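Local coordinates for beta-galactosidase (Trichoderma reesei, PDB 3OG2), which probably hydrolyses terminal non-reducing beta-D-galactose residues in beta-D-galactosides, as a glycoside hydrolase of family 35, at residues F190-R204 with T222-I234. Numbering follows the deposited sequence.
Sequences FPNKPYMQYVIDQAR and TGAPGTGLGSVDI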
loop_
_atom_site.group_PDB
_atom_site.type_symbol
_atom_site.label_atom_id
_atom_site.label_comp_id
_atom_site.label_asym_id
_atom_site.label_seq_id
_atom_site.Cartn_x
_atom_site.Cartn_y
_atom_site.Cartn_z
ATOM N N PHE A 190 3.628 10.545 -29.159
ATOM C CA PHE A 190 2.759 9.854 -28.208
ATOM C C PHE A 190 1.406 9.582 -28.817
ATOM O O PHE A 190 0.813 10.553 -29.340
ATOM C CB PHE A 190 2.576 10.695 -26.922
ATOM C CG PHE A 190 1.692 9.940 -25.910
ATOM C CD1 PHE A 190 0.304 10.079 -25.830
ATOM C CD2 PHE A 190 2.321 9.027 -25.054
ATOM C CE1 PHE A 190 -0.445 9.291 -24.962
ATOM C CE2 PHE A 190 1.610 8.244 -24.185
ATOM C CZ PHE A 190 0.253 8.374 -24.231
ATOM N N PRO A 191 0.784 8.424 -28.629
ATOM C CA PRO A 191 1.410 7.192 -28.123
ATOM C C PRO A 191 2.492 6.679 -29.059
ATOM O O PRO A 191 2.336 6.670 -30.293
ATOM C CB PRO A 191 0.254 6.160 -28.100
ATOM C CG PRO A 191 -0.897 6.835 -28.716
ATOM C CD PRO A 191 -0.640 8.275 -28.962
ATOM N N ASN A 192 3.633 6.258 -28.509
ATOM C CA ASN A 192 4.726 5.712 -29.336
ATOM C C ASN A 192 4.476 4.214 -29.488
ATOM O O ASN A 192 4.813 3.426 -28.593
ATOM C CB ASN A 192 6.052 6.082 -28.676
ATOM C CG ASN A 192 7.259 5.597 -29.467
ATOM O OD1 ASN A 192 7.191 4.660 -30.261
ATOM N ND2 ASN A 192 8.352 6.289 -29.248
ATOM N N LYS A 193 3.761 3.813 -30.556
ATOM C CA LYS A 193 3.357 2.411 -30.665
ATOM C C LYS A 193 4.539 1.437 -30.809
ATOM O O LYS A 193 4.449 0.360 -30.198
ATOM C CB LYS A 193 2.318 2.271 -31.748
ATOM C CG LYS A 193 1.045 3.077 -31.434
ATOM C CD LYS A 193 -0.050 2.820 -32.412
ATOM C CE LYS A 193 -1.316 3.608 -32.085
ATOM N NZ LYS A 193 -2.424 3.352 -33.069
ATOM N N PRO A 194 5.607 1.747 -31.519
ATOM C CA PRO A 194 6.758 0.873 -31.481
ATOM C C PRO A 194 7.295 0.702 -30.069
ATOM O O PRO A 194 7.679 -0.427 -29.692
ATOM C CB PRO A 194 7.800 1.590 -32.397
ATOM C CG PRO A 194 6.888 2.272 -33.406
ATOM C CD PRO A 194 5.789 2.840 -32.526
ATOM N N TYR A 195 7.339 1.755 -29.265
ATOM C CA TYR A 195 7.776 1.634 -27.871
ATOM C C TYR A 195 6.870 0.694 -27.102
ATOM O O TYR A 195 7.307 -0.267 -26.438
ATOM C CB TYR A 195 7.834 3.025 -27.212
ATOM C CG TYR A 195 8.014 2.893 -25.719
ATOM C CD1 TYR A 195 9.207 2.426 -25.206
ATOM C CD2 TYR A 195 6.985 3.224 -24.829
ATOM C CE1 TYR A 195 9.368 2.295 -23.826
ATOM C CE2 TYR A 195 7.137 3.086 -23.472
ATOM C CZ TYR A 195 8.339 2.615 -22.977
ATOM O OH TYR A 195 8.542 2.479 -21.610
ATOM N N MET A 196 5.565 0.931 -27.234
ATOM C CA MET A 196 4.602 0.098 -26.490
ATOM C C MET A 196 4.725 -1.361 -26.856
ATOM O O MET A 196 4.651 -2.258 -26.021
ATOM C CB MET A 196 3.175 0.604 -26.748
ATOM C CG MET A 196 2.903 2.020 -26.278
ATOM S SD MET A 196 1.505 2.785 -27.177
ATOM C CE MET A 196 0.217 1.988 -26.282
ATOM N N GLN A 197 4.867 -1.622 -28.188
ATOM C CA GLN A 197 4.992 -3.019 -28.601
ATOM C C GLN A 197 6.306 -3.632 -28.145
ATOM O O GLN A 197 6.325 -4.834 -27.885
ATOM C CB GLN A 197 4.870 -3.111 -30.140
ATOM C CG GLN A 197 4.751 -4.579 -30.550
ATOM C CD GLN A 197 3.489 -5.214 -30.007
ATOM O OE1 GLN A 197 2.376 -4.684 -30.026
ATOM N NE2 GLN A 197 3.690 -6.427 -29.496
ATOM N N TYR A 198 7.408 -2.859 -28.116
ATOM C CA TYR A 198 8.667 -3.436 -27.600
ATOM C C TYR A 198 8.436 -3.912 -26.162
ATOM O O TYR A 198 8.928 -5.001 -25.796
ATOM C CB TYR A 198 9.750 -2.379 -27.625
ATOM C CG TYR A 198 11.124 -2.913 -27.286
ATOM C CD1 TYR A 198 11.551 -2.972 -25.944
ATOM C CD2 TYR A 198 11.999 -3.362 -28.275
ATOM C CE1 TYR A 198 12.791 -3.470 -25.622
ATOM C CE2 TYR A 198 13.254 -3.852 -27.958
ATOM C CZ TYR A 198 13.656 -3.912 -26.624
ATOM O OH TYR A 198 14.915 -4.367 -26.321
ATOM N N VAL A 199 7.755 -3.096 -25.350
ATOM C CA VAL A 199 7.561 -3.459 -23.924
ATOM C C VAL A 199 6.732 -4.724 -23.830
ATOM O O VAL A 199 7.015 -5.658 -23.055
ATOM C CB VAL A 199 6.911 -2.262 -23.212
ATOM C CG1 VAL A 199 6.441 -2.618 -21.808
ATOM C CG2 VAL A 199 7.888 -1.080 -23.179
ATOM N N ILE A 200 5.672 -4.828 -24.683
ATOM C CA ILE A 200 4.903 -6.074 -24.716
ATOM C C ILE A 200 5.735 -7.275 -25.160
ATOM O O ILE A 200 5.652 -8.347 -24.541
ATOM C CB ILE A 200 3.668 -5.907 -25.659
ATOM C CG1 ILE A 200 2.656 -4.941 -25.013
ATOM C CG2 ILE A 200 3.042 -7.245 -26.019
ATOM C CD1 ILE A 200 1.548 -4.499 -25.968
ATOM N N ASP A 201 6.518 -7.083 -26.218
ATOM C CA ASP A 201 7.340 -8.166 -26.732
ATOM C C ASP A 201 8.313 -8.676 -25.661
ATOM O O ASP A 201 8.557 -9.899 -25.611
ATOM C CB ASP A 201 8.168 -7.721 -27.945
ATOM C CG ASP A 201 7.437 -7.423 -29.222
ATOM O OD1 ASP A 201 6.241 -7.809 -29.387
ATOM O OD2 ASP A 201 8.056 -6.799 -30.155
ATOM N N GLN A 202 8.853 -7.770 -24.842
ATOM C CA GLN A 202 9.789 -8.275 -23.808
ATOM C C GLN A 202 9.093 -9.276 -22.903
ATOM O O GLN A 202 9.640 -10.271 -22.466
ATOM C CB GLN A 202 10.308 -7.158 -22.917
ATOM C CG GLN A 202 11.224 -6.143 -23.632
ATOM C CD GLN A 202 11.601 -5.058 -22.654
ATOM O OE1 GLN A 202 10.684 -4.381 -22.114
ATOM N NE2 GLN A 202 12.873 -4.873 -22.374
ATOM N N ALA A 203 7.832 -8.921 -22.523
ATOM C CA ALA A 203 7.101 -9.808 -21.591
ATOM C C ALA A 203 6.726 -11.097 -22.300
ATOM O O ALA A 203 6.888 -12.202 -21.746
ATOM C CB ALA A 203 5.864 -9.073 -21.078
ATOM N N ARG A 204 6.207 -11.038 -23.549
ATOM C CA ARG A 204 5.816 -12.254 -24.274
ATOM C C ARG A 204 7.042 -13.145 -24.474
ATOM O O ARG A 204 6.961 -14.358 -24.360
ATOM C CB ARG A 204 5.201 -11.877 -25.635
ATOM C CG ARG A 204 3.842 -11.217 -25.462
ATOM C CD ARG A 204 2.824 -12.125 -24.806
ATOM N NE ARG A 204 1.442 -11.645 -24.907
ATOM C CZ ARG A 204 0.464 -11.843 -24.017
ATOM N NH1 ARG A 204 0.717 -12.530 -22.908
ATOM N NH2 ARG A 204 -0.727 -11.345 -24.265
ATOM N N THR A 222 -5.367 4.975 -24.622
ATOM C CA THR A 222 -4.031 4.522 -25.067
ATOM C C THR A 222 -3.859 3.042 -24.850
ATOM O O THR A 222 -4.095 2.561 -23.723
ATOM C CB THR A 222 -2.952 5.343 -24.329
ATOM O OG1 THR A 222 -3.156 6.737 -24.693
ATOM C CG2 THR A 222 -1.554 4.951 -24.742
ATOM N N GLY A 223 -3.452 2.336 -25.890
ATOM C CA GLY A 223 -3.132 0.908 -25.811
ATOM C C GLY A 223 -4.387 0.072 -25.873
ATOM O O GLY A 223 -4.296 -1.170 -25.709
ATOM N N ALA A 224 -5.587 0.606 -26.048
ATOM C CA ALA A 224 -6.769 -0.212 -26.069
ATOM C C ALA A 224 -6.789 -1.172 -27.229
ATOM O O ALA A 224 -6.251 -0.874 -28.303
ATOM C CB ALA A 224 -7.995 0.698 -26.139
ATOM N N PRO A 225 -7.495 -2.303 -27.056
ATOM C CA PRO A 225 -7.789 -3.142 -28.227
ATOM C C PRO A 225 -8.380 -2.327 -29.362
ATOM O O PRO A 225 -9.209 -1.463 -29.151
ATOM C CB PRO A 225 -8.846 -4.078 -27.655
ATOM C CG PRO A 225 -8.412 -4.242 -26.211
ATOM C CD PRO A 225 -8.024 -2.831 -25.758
ATOM N N GLY A 226 -7.927 -2.587 -30.590
ATOM C CA GLY A 226 -8.385 -1.803 -31.730
ATOM C C GLY A 226 -7.369 -0.722 -32.095
ATOM O O GLY A 226 -7.505 -0.143 -33.180
ATOM N N THR A 227 -6.374 -0.428 -31.267
ATOM C CA THR A 227 -5.425 0.606 -31.626
ATOM C C THR A 227 -4.197 0.043 -32.331
ATOM O O THR A 227 -3.243 0.753 -32.645
ATOM C CB THR A 227 -4.969 1.407 -30.380
ATOM O OG1 THR A 227 -4.348 0.521 -29.449
ATOM C CG2 THR A 227 -6.141 2.115 -29.696
ATOM N N GLY A 228 -4.174 -1.244 -32.655
ATOM C CA GLY A 228 -3.123 -1.770 -33.481
ATOM C C GLY A 228 -1.849 -2.096 -32.709
ATOM O O GLY A 228 -1.805 -2.690 -31.612
ATOM N N LEU A 229 -0.740 -1.606 -33.289
ATOM C CA LEU A 229 0.560 -1.880 -32.708
ATOM C C LEU A 229 0.628 -1.352 -31.287
ATOM O O LEU A 229 0.219 -0.230 -31.010
ATOM C CB LEU A 229 1.576 -1.138 -33.588
ATOM C CG LEU A 229 3.001 -1.432 -33.254
ATOM C CD1 LEU A 229 3.401 -2.882 -33.562
ATOM C CD2 LEU A 229 3.891 -0.492 -34.113
ATOM N N GLY A 230 1.106 -2.168 -30.350
ATOM C CA GLY A 230 1.234 -1.727 -28.964
ATOM C C GLY A 230 0.009 -1.904 -28.089
ATOM O O GLY A 230 0.000 -1.604 -26.939
ATOM N N SER A 231 -1.083 -2.464 -28.660
ATOM C CA SER A 231 -2.298 -2.680 -27.886
ATOM C C SER A 231 -2.186 -3.876 -26.959
ATOM O O SER A 231 -1.618 -4.910 -27.265
ATOM C CB SER A 231 -3.476 -2.806 -28.842
ATOM O OG SER A 231 -3.384 -3.890 -29.728
ATOM N N VAL A 232 -2.822 -3.715 -25.796
ATOM C CA VAL A 232 -2.909 -4.834 -24.829
ATOM C C VAL A 232 -4.205 -5.591 -25.022
ATOM O O VAL A 232 -5.015 -5.318 -25.919
ATOM C CB VAL A 232 -2.768 -4.312 -23.390
ATOM C CG1 VAL A 232 -1.376 -3.685 -23.175
ATOM C CG2 VAL A 232 -3.866 -3.320 -23.025
ATOM N N ASP A 233 -4.434 -6.600 -24.165
ATOM C CA ASP A 233 -5.614 -7.439 -24.296
ATOM C C ASP A 233 -6.853 -6.804 -23.669
ATOM O O ASP A 233 -7.951 -6.890 -24.199
ATOM C CB ASP A 233 -5.351 -8.781 -23.651
ATOM C CG ASP A 233 -4.241 -9.525 -24.365
ATOM O OD1 ASP A 233 -4.268 -9.578 -25.637
ATOM O OD2 ASP A 233 -3.417 -10.134 -23.690
ATOM N N ILE A 234 -6.655 -6.219 -22.475
ATOM C CA ILE A 234 -7.776 -5.654 -21.724
ATOM C C ILE A 234 -7.387 -4.213 -21.401
ATOM O O ILE A 234 -6.336 -3.973 -20.777
ATOM C CB ILE A 234 -8.076 -6.441 -20.427
ATOM C CG1 ILE A 234 -8.457 -7.886 -20.755
ATOM C CG2 ILE A 234 -9.064 -5.680 -19.574
ATOM C CD1 ILE A 234 -8.586 -8.787 -19.512
HETATM O O HOH W 1 -0.176 -5.589 -29.505
HETATM O O HOH W 2 -1.900 -10.052 -26.501
#
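Phe190 brings its ring atom CE1 to 3.7 Å from Thr222 OG1, where a TIM-barrel helix, 193-205, starts to pack against the loop that leads on to strand 236-239 of the barrel. Behind a cis peptide bond, Pro191 rests CB on the Thr222 methyl. Lys193 runs fully extended beyond CG across the carbonyl of Leu229, and its NZ gives a hydrogen bond of 2.8 Å to Thr227 O, in the carbonyl plane on a lone pair. Pro194 is crossed at about a right angle by Leu229, whose CD2 touches its ring. Met196 bends at its last torsion (chi3 79°), which lays CE 3.6 Å from Gly223 CA and also against the Thr222 methyl; its CB lies on Gly230 CA, and any side chain at Gly230, in the type II turn 228-231, would collide with it. Gln197, with CG anti to the backbone N and a bend at chi2 (64°), turns OE1 to Gly230 N, which donates 2.8 Å away in the amide carbonyl plane. A water bridges the same OE1 to Ser231 O, while NE2 donates almost straight to Asp201 OD1, fixing the amide's rotation. A leucine in place of Gln197 would probably leave Gly230 N without its acceptor and the bridging water without one of its two holds. Ile200 sets CD1 3.4 Å from both Gly230 O and Ser231 O, and near Val232 CG1. Arg204 NH2 meets Asp233 OD2 at the guanidinium edge in a salt bridge of 3.0 Å whose hydrogen bond is weak. Arg204 also donates through NH1 to Val210 O, and Asp233 OD2 also accepts from Leu212 N. A water joins Arg204 NH2 to Asp233 OD1, 2.6 Å from the water oxygen.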